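Local coordinates for Bcl10-interacting CARD protein (Homo sapiens, PDB 4FH0) that inhibits BCL10-induced activation of NF-kappa-B, associating with BCL10 through its caspase recruitment domain, the part of the protein described here, at residues 35-39 and 40-44; 56-59 and 60-63; 67-70 and 71-75. The protein carries 2 engineered substitutions. One frame throughout, in Å; residues are numbered along the deposited sequence.

Interaction 1. Residues 35-39 and 40-44; sequences QLNRY and YPQIL
The side chains of Asn37 and Gln42 lie side by side and point the same way, their amide planes 32° apart, and each is tied to the backbone of the opposite segment. Gln42 NE2 donates to Asn37 O at 2.9 Å, in the carbonyl plane; the extended chain of Gln42 (chi1 -178°, chi2 177°) is what carries its amide back to the helix end. Asn37 ND2 in turn reaches Leu44 O at 2.9 Å, close to the plane of its own amide but tilted from that of the carbonyl.

Leu36 O accepts two backbone donors. Ile43 N lies in its carbonyl plane, whereas Leu44 N stands above it. The side chain of Leu36 slants across both residues: CD2 packs on Ile43 CG1 at 4.0 Å, and CB meets Leu44 CD1, likewise at 4.0 Å. A water bridges the turn, donating to Gln35 O and Pro41 O and accepting from Tyr39 N, so it joins the backbone on both sides of the cis peptide that precedes Pro41.

The turn thus folds the loop back on the end of helix 26-37, in the link between two helices of the alpha-helical CARD. Beyond it, Asn37 ND2 also bonds Asn46 OD1 at the start of helix 46-52, Ile43 rests on helices 59-73 and 75-88, and Leu44 reaches His69 and Phe52.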
loop_
_atom_site.group_PDB
_atom_site.type_symbol
_atom_site.label_atom_id
_atom_site.label_comp_id
_atom_site.label_asym_id
_atom_site.label_seq_id
_atom_site.Cartn_x
_atom_site.Cartn_y
_atom_site.Cartn_z
ATOM N N GLN A 35 -2.377 -9.409 0.668
ATOM C CA GLN A 35 -2.293 -9.343 2.116
ATOM C C GLN A 35 -3.445 -8.524 2.704
ATOM O O GLN A 35 -3.987 -8.864 3.747
ATOM C CB GLN A 35 -0.967 -8.708 2.514
ATOM C CG GLN A 35 -0.621 -8.902 3.941
ATOM C CD GLN A 35 -0.394 -10.366 4.225
ATOM O OE1 GLN A 35 0.243 -11.079 3.440
ATOM N NE2 GLN A 35 -0.932 -10.822 5.310
ATOM N N LEU A 36 -3.813 -7.449 2.012
ATOM C CA LEU A 36 -4.877 -6.572 2.466
ATOM C C LEU A 36 -6.279 -7.099 2.111
ATOM O O LEU A 36 -7.277 -6.537 2.560
ATOM C CB LEU A 36 -4.695 -5.198 1.855
ATOM C CG LEU A 36 -3.437 -4.453 2.254
ATOM C CD1 LEU A 36 -3.287 -3.170 1.419
ATOM C CD2 LEU A 36 -3.467 -4.156 3.758
ATOM N N ASN A 37 -6.355 -8.165 1.314
ATOM C CA ASN A 37 -7.636 -8.709 0.868
ATOM C C ASN A 37 -8.017 -10.042 1.506
ATOM O O ASN A 37 -9.191 -10.285 1.782
ATOM C CB ASN A 37 -7.595 -8.883 -0.657
ATOM C CG ASN A 37 -8.743 -9.715 -1.184
ATOM O OD1 ASN A 37 -8.560 -10.867 -1.532
ATOM N ND2 ASN A 37 -9.925 -9.131 -1.263
ATOM N N ARG A 38 -7.027 -10.884 1.776
ATOM C CA ARG A 38 -7.302 -12.285 2.079
ATOM C C ARG A 38 -7.480 -12.637 3.542
ATOM O O ARG A 38 -7.877 -13.776 3.844
ATOM C CB ARG A 38 -6.203 -13.167 1.497
ATOM C CG ARG A 38 -6.215 -13.246 0.004
ATOM C CD ARG A 38 -7.334 -14.110 -0.512
ATOM N NE ARG A 38 -7.078 -15.517 -0.221
ATOM C CZ ARG A 38 -7.811 -16.520 -0.701
ATOM N NH1 ARG A 38 -8.878 -16.271 -1.443
ATOM N NH2 ARG A 38 -7.494 -17.769 -0.429
ATOM N N TYR A 39 -7.234 -11.805 4.445
ATOM C CA TYR A 39 -7.174 -12.046 5.858
ATOM C C TYR A 39 -8.126 -11.142 6.680
ATOM O O TYR A 39 -9.169 -10.750 6.203
ATOM C CB TYR A 39 -5.678 -12.011 6.279
ATOM C CG TYR A 39 -4.818 -12.888 5.422
ATOM C CD1 TYR A 39 -4.909 -14.241 5.463
ATOM C CD2 TYR A 39 -3.969 -12.383 4.540
ATOM C CE1 TYR A 39 -4.160 -15.028 4.663
ATOM C CE2 TYR A 39 -3.216 -13.178 3.737
ATOM C CZ TYR A 39 -3.318 -14.522 3.813
ATOM O OH TYR A 39 -2.623 -15.315 2.996
ATOM N N TYR A 40 -7.777 -10.959 7.977
ATOM C CA TYR A 40 -8.616 -10.158 8.860
ATOM C C TYR A 40 -7.737 -9.183 9.645
ATOM O O TYR A 40 -6.797 -9.593 10.303
ATOM C CB TYR A 40 -9.407 -11.041 9.836
ATOM C CG TYR A 40 -10.399 -10.232 10.641
ATOM C CD1 TYR A 40 -11.658 -9.942 10.131
ATOM C CD2 TYR A 40 -10.058 -9.697 11.876
ATOM C CE1 TYR A 40 -12.544 -9.153 10.821
ATOM C CE2 TYR A 40 -10.951 -8.911 12.572
ATOM C CZ TYR A 40 -12.193 -8.647 12.038
ATOM O OH TYR A 40 -13.086 -7.861 12.742
ATOM N N PRO A 41 -8.056 -7.893 9.604
ATOM C CA PRO A 41 -9.192 -7.306 8.911
ATOM C C PRO A 41 -8.996 -7.353 7.419
ATOM O O PRO A 41 -7.882 -7.403 6.913
ATOM C CB PRO A 41 -9.186 -5.852 9.398
ATOM C CG PRO A 41 -7.780 -5.587 9.743
ATOM C CD PRO A 41 -7.264 -6.875 10.321
ATOM N N GLN A 42 -10.103 -7.348 6.708
ATOM C CA GLN A 42 -10.066 -7.200 5.267
ATOM C C GLN A 42 -10.119 -5.722 4.913
ATOM O O GLN A 42 -11.121 -5.038 5.130
ATOM C CB GLN A 42 -11.240 -7.921 4.632
ATOM C CG GLN A 42 -11.235 -7.836 3.128
ATOM C CD GLN A 42 -12.360 -8.625 2.490
ATOM O OE1 GLN A 42 -13.535 -8.455 2.830
ATOM N NE2 GLN A 42 -12.010 -9.499 1.569
ATOM N N ILE A 43 -9.002 -5.219 4.414
ATOM C CA ILE A 43 -8.881 -3.813 4.075
ATOM C C ILE A 43 -9.412 -3.533 2.674
ATOM O O ILE A 43 -10.009 -2.474 2.425
ATOM C CB ILE A 43 -7.423 -3.393 4.200
ATOM C CG1 ILE A 43 -6.928 -3.663 5.633
ATOM C CG2 ILE A 43 -7.224 -1.943 3.800
ATOM C CD1 ILE A 43 -7.811 -3.132 6.716
ATOM N N LEU A 44 -9.217 -4.487 1.764
ATOM C CA LEU A 44 -9.668 -4.368 0.380
ATOM C C LEU A 44 -10.615 -5.483 0.014
ATOM O O LEU A 44 -10.305 -6.660 0.210
ATOM C CB LEU A 44 -8.480 -4.404 -0.573
ATOM C CG LEU A 44 -7.421 -3.312 -0.422
ATOM C CD1 LEU A 44 -6.278 -3.577 -1.417
ATOM C CD2 LEU A 44 -8.013 -1.928 -0.622
HETATM O O HOH W 1 -6.602 -8.947 4.662
#

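Interaction 2. Residues 56-59 and 60-63; sequences KASL and RVRL
Arg62 turns back along the start of its helix and holds Ala57 O with two side-chain nitrogens, a side-on grip on a single atom. Arg62 NE lies 2.8 Å from Ala57 O and NH2 3.0 Å, and the oxygen is nearly in the guanidinium plane. The two donors use the carbonyl differently: NH2 comes nearly along the C=O axis, while NE stands well above the carbonyl plane. A bend at chi3 swings the guanidinium back toward the loop, and the paired bonds should restrict its rotation.

The other polar contacts begin the helix. Ser58 is the N-cap residue of helix 59-73 of the CARD, and its OG accepts from Val61 N at 3.2 Å with an N-H...O angle of 158°. Its chi1 of 87° sets OG between the backbone N and the carbonyl carbon, from where it faces the first turn; Val61 CG2 lies beside the same oxygen. Regular helical bonding follows at once, from Arg62 N to Ser58 O and from Leu63 N to Leu59 O.

Van der Waals contacts accompany these bonds. Ala57 CB packs on the aliphatic part of Arg62, 3.9 Å from CG. Leu59 crosses the arginine chain at about a right angle: its CA sits over one guanidinium face, offset toward the rim, and its CD1 comes to 3.8 Å from Arg62 NH1. The link from Leu59 CG to Leu63 CD1 is looser, at 4.4 Å.

Arg62 also ties neighbouring elements together, through a salt bridge from NH2 to Glu26 of helix 26-37 and a hydrogen bond from NH1 to Phe52 O at the end of helix 46-52. Leu59 and Leu63 both pack on Val29 of helix 26-37.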
loop_
_atom_site.group_PDB
_atom_site.type_symbol
_atom_site.label_atom_id
_atom_site.label_comp_id
_atom_site.label_asym_id
_atom_site.label_seq_id
_atom_site.Cartn_x
_atom_site.Cartn_y
_atom_site.Cartn_z
ATOM N N LYS A 56 -3.963 -3.184 -16.870
ATOM C CA LYS A 56 -4.139 -2.173 -17.913
ATOM C C LYS A 56 -3.782 -0.753 -17.440
ATOM O O LYS A 56 -3.506 0.119 -18.261
ATOM C CB LYS A 56 -5.583 -2.207 -18.442
ATOM N N ALA A 57 -3.770 -0.518 -16.129
ATOM C CA ALA A 57 -3.494 0.822 -15.578
ATOM C C ALA A 57 -2.053 0.886 -15.077
ATOM O O ALA A 57 -1.564 -0.105 -14.547
ATOM C CB ALA A 57 -4.443 1.107 -14.436
ATOM N N SER A 58 -1.388 2.036 -15.210
ATOM C CA SER A 58 0.004 2.138 -14.762
ATOM C C SER A 58 0.109 1.875 -13.261
ATOM O O SER A 58 -0.752 2.266 -12.467
ATOM C CB SER A 58 0.630 3.495 -15.075
ATOM O OG SER A 58 0.371 4.437 -14.052
ATOM N N LEU A 59 1.179 1.194 -12.886
ATOM C CA LEU A 59 1.399 0.837 -11.496
ATOM C C LEU A 59 1.411 2.071 -10.597
ATOM O O LEU A 59 0.811 2.051 -9.524
ATOM C CB LEU A 59 2.687 0.035 -11.372
ATOM C CG LEU A 59 3.012 -0.396 -9.958
ATOM C CD1 LEU A 59 1.950 -1.307 -9.400
ATOM C CD2 LEU A 59 4.357 -1.089 -9.975
ATOM N N ARG A 60 2.059 3.153 -11.033
ATOM C CA ARG A 60 2.142 4.332 -10.174
ATOM C C ARG A 60 0.745 4.929 -9.916
ATOM O O ARG A 60 0.447 5.371 -8.799
ATOM C CB ARG A 60 3.081 5.393 -10.747
ATOM C CG ARG A 60 3.197 6.659 -9.894
ATOM C CD ARG A 60 4.502 7.433 -10.164
ATOM N NE ARG A 60 4.724 8.523 -9.204
ATOM C CZ ARG A 60 4.179 9.732 -9.308
ATOM N NH1 ARG A 60 3.375 10.018 -10.329
ATOM N NH2 ARG A 60 4.425 10.659 -8.389
ATOM N N VAL A 61 -0.101 4.945 -10.945
ATOM C CA VAL A 61 -1.450 5.475 -10.801
ATOM C C VAL A 61 -2.228 4.616 -9.803
ATOM O O VAL A 61 -2.885 5.149 -8.897
ATOM C CB VAL A 61 -2.168 5.553 -12.166
ATOM C CG1 VAL A 61 -3.686 5.788 -11.986
ATOM C CG2 VAL A 61 -1.550 6.659 -12.994
ATOM N N ARG A 62 -2.152 3.293 -9.953
ATOM C CA ARG A 62 -2.812 2.389 -9.023
ATOM C C ARG A 62 -2.278 2.583 -7.606
ATOM O O ARG A 62 -3.057 2.596 -6.658
ATOM C CB ARG A 62 -2.660 0.949 -9.493
ATOM C CG ARG A 62 -3.536 0.634 -10.678
ATOM C CD ARG A 62 -3.367 -0.789 -11.125
ATOM N NE ARG A 62 -2.183 -1.015 -11.943
ATOM C CZ ARG A 62 -1.265 -1.957 -11.749
ATOM N NH1 ARG A 62 -1.306 -2.742 -10.686
ATOM N NH2 ARG A 62 -0.275 -2.089 -12.633
ATOM N N LEU A 63 -0.973 2.765 -7.455
ATOM C CA LEU A 63 -0.411 2.951 -6.109
ATOM C C LEU A 63 -0.882 4.246 -5.485
ATOM O O LEU A 63 -1.208 4.283 -4.312
ATOM C CB LEU A 63 1.109 2.939 -6.125
ATOM C CG LEU A 63 1.766 1.607 -5.949
ATOM C CD1 LEU A 63 3.259 1.826 -6.130
ATOM C CD2 LEU A 63 1.437 1.043 -4.564
#

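Interaction 3. Residues 67-70 and 71-75; sequences MSHL and QRSGE. Engineered in segment 67-70: Met67 (natural residue Leu).
His69 O is held twice by Ser73: the hydroxyl OG donates to it at 2.8 Å, and the backbone N adds a weak bond at 3.1 Å. The hydroxyl is placed for this by chi1 of -64°, which sets OG anti to the carbonyl carbon and beside the backbone N, where it can reach His69 O. A water bonded to His69 NE2 also donates weakly to Ser73 OG.

The Arg72 side chain turns back along the helix, and its guanidinium lies over the Ser68-His69 peptide. Ser68 O sits 3.7 Å above the guanidinium plane, over its centre, while Arg72 N donates to that same oxygen at 3.1 Å. The chain gets there by a chi1 of 77°; NH2 then lies against Ser68 CB at 3.7 Å, and NH1 lies near His69 CA. Gln71 runs extended past Met67 O, the acceptor for Gln71 N, with its CG 3.1 Å from that oxygen. Met67, an engineered replacement of the natural leucine, is present as selenomethionine.

Leu70 O closes the series, accepting from Gly74 N at 3.2 Å and weakly from Ser73 N. Gly74 leaves helical geometry with positive phi (105°) and is also the N-cap of helix 75-88. This is a glycine-terminated helix end leading straight into the next helix, a tight interhelical junction within the alpha-helical CARD fold.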
loop_
_atom_site.group_PDB
_atom_site.type_symbol
_atom_site.label_atom_id
_atom_site.label_comp_id
_atom_site.label_asym_id
_atom_site.label_seq_id
_atom_site.Cartn_x
_atom_site.Cartn_y
_atom_site.Cartn_z
HETATM N N MSE A 67 -2.934 4.615 -2.063
HETATM C CA MSE A 67 -2.583 5.480 -0.948
HETATM C C MSE A 67 -3.736 6.383 -0.557
HETATM O O MSE A 67 -4.006 6.548 0.624
HETATM C CB MSE A 67 -1.366 6.342 -1.268
HETATM C CG MSE A 67 -0.119 5.565 -1.609
HETATM SE SE MSE A 67 0.459 4.334 -0.185
HETATM C CE MSE A 67 -0.070 2.678 -1.032
ATOM N N SER A 68 -4.426 6.954 -1.545
ATOM C CA SER A 68 -5.567 7.804 -1.249
ATOM C C SER A 68 -6.658 7.020 -0.549
ATOM O O SER A 68 -7.293 7.514 0.373
ATOM C CB SER A 68 -6.116 8.417 -2.527
ATOM O OG SER A 68 -5.161 9.263 -3.127
ATOM N N HIS A 69 -6.907 5.808 -1.019
ATOM C CA HIS A 69 -7.903 4.948 -0.418
ATOM C C HIS A 69 -7.600 4.663 1.051
ATOM O O HIS A 69 -8.481 4.775 1.903
ATOM C CB HIS A 69 -7.971 3.658 -1.228
ATOM C CG HIS A 69 -8.926 2.648 -0.680
ATOM N ND1 HIS A 69 -10.131 2.375 -1.280
ATOM C CD2 HIS A 69 -8.846 1.832 0.395
ATOM C CE1 HIS A 69 -10.761 1.442 -0.590
ATOM N NE2 HIS A 69 -10.011 1.106 0.440
ATOM N N LEU A 70 -6.350 4.316 1.355
ATOM C CA LEU A 70 -5.972 3.992 2.725
ATOM C C LEU A 70 -6.032 5.221 3.612
ATOM O O LEU A 70 -6.494 5.139 4.749
ATOM C CB LEU A 70 -4.572 3.391 2.747
ATOM C CG LEU A 70 -4.394 2.058 2.025
ATOM C CD1 LEU A 70 -2.926 1.783 1.819
ATOM C CD2 LEU A 70 -5.049 0.921 2.795
ATOM N N GLN A 71 -5.543 6.350 3.113
ATOM C CA GLN A 71 -5.573 7.579 3.904
ATOM C C GLN A 71 -6.992 7.978 4.270
ATOM O O GLN A 71 -7.232 8.477 5.390
ATOM C CB GLN A 71 -4.857 8.725 3.170
ATOM C CG GLN A 71 -3.352 8.478 3.020
ATOM C CD GLN A 71 -2.662 9.359 2.004
ATOM O OE1 GLN A 71 -3.210 10.339 1.544
ATOM N NE2 GLN A 71 -1.434 9.015 1.673
ATOM N N ARG A 72 -7.939 7.787 3.354
ATOM C CA ARG A 72 -9.329 8.171 3.653
ATOM C C ARG A 72 -10.025 7.170 4.582
ATOM O O ARG A 72 -10.953 7.530 5.321
ATOM C CB ARG A 72 -10.138 8.418 2.358
ATOM C CG ARG A 72 -10.622 7.203 1.579
ATOM C CD ARG A 72 -11.569 7.606 0.415
ATOM N NE ARG A 72 -10.925 8.517 -0.538
ATOM C CZ ARG A 72 -10.327 8.156 -1.677
ATOM N NH1 ARG A 72 -10.277 6.887 -2.052
ATOM N NH2 ARG A 72 -9.760 9.079 -2.443
ATOM N N SER A 73 -9.567 5.941 4.590
ATOM C CA SER A 73 -10.161 4.854 5.325
ATOM C C SER A 73 -9.686 4.746 6.722
ATOM O O SER A 73 -10.224 3.981 7.441
ATOM C CB SER A 73 -9.862 3.527 4.647
ATOM O OG SER A 73 -10.429 3.447 3.410
ATOM N N GLY A 74 -8.645 5.422 7.100
ATOM C CA GLY A 74 -8.289 5.557 8.496
ATOM C C GLY A 74 -7.108 4.759 9.038
ATOM O O GLY A 74 -6.405 4.049 8.321
ATOM N N GLU A 75 -6.922 4.890 10.345
ATOM C CA GLU A 75 -5.730 4.437 11.059
ATOM C C GLU A 75 -5.485 2.937 10.934
ATOM O O GLU A 75 -4.362 2.506 10.659
ATOM C CB GLU A 75 -5.845 4.832 12.537
ATOM C CG GLU A 75 -4.621 4.519 13.364
ATOM C CD GLU A 75 -3.453 5.416 13.045
ATOM O OE1 GLU A 75 -3.557 6.278 12.127
ATOM O OE2 GLU A 75 -2.414 5.252 13.722
HETATM O O HOH W 2 -10.249 0.081 3.282
#

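How the interactions relate
The three contacts are local and partly buried, each at an end of a helix. Interaction 1 has the most buried residues, four of eight touching, against two of seven in interaction 2 and two of eight in interaction 3. Interactions 2 and 3 begin and end helix 59-73 without other contact; interaction 1 follows the end of helix 26-37, about 9 Å (nearest atoms) from interaction 2. Interactions 1 and 3 touch: Ile43 CG2 packs on Leu70 CD2 at 3.7 Å. The chemistry follows position. Side-chain amides and a water secure the turn in interaction 1, a serine cap and an arginine start the helix in interaction 2, and a serine hydroxyl and a glycine finish it in interaction 3.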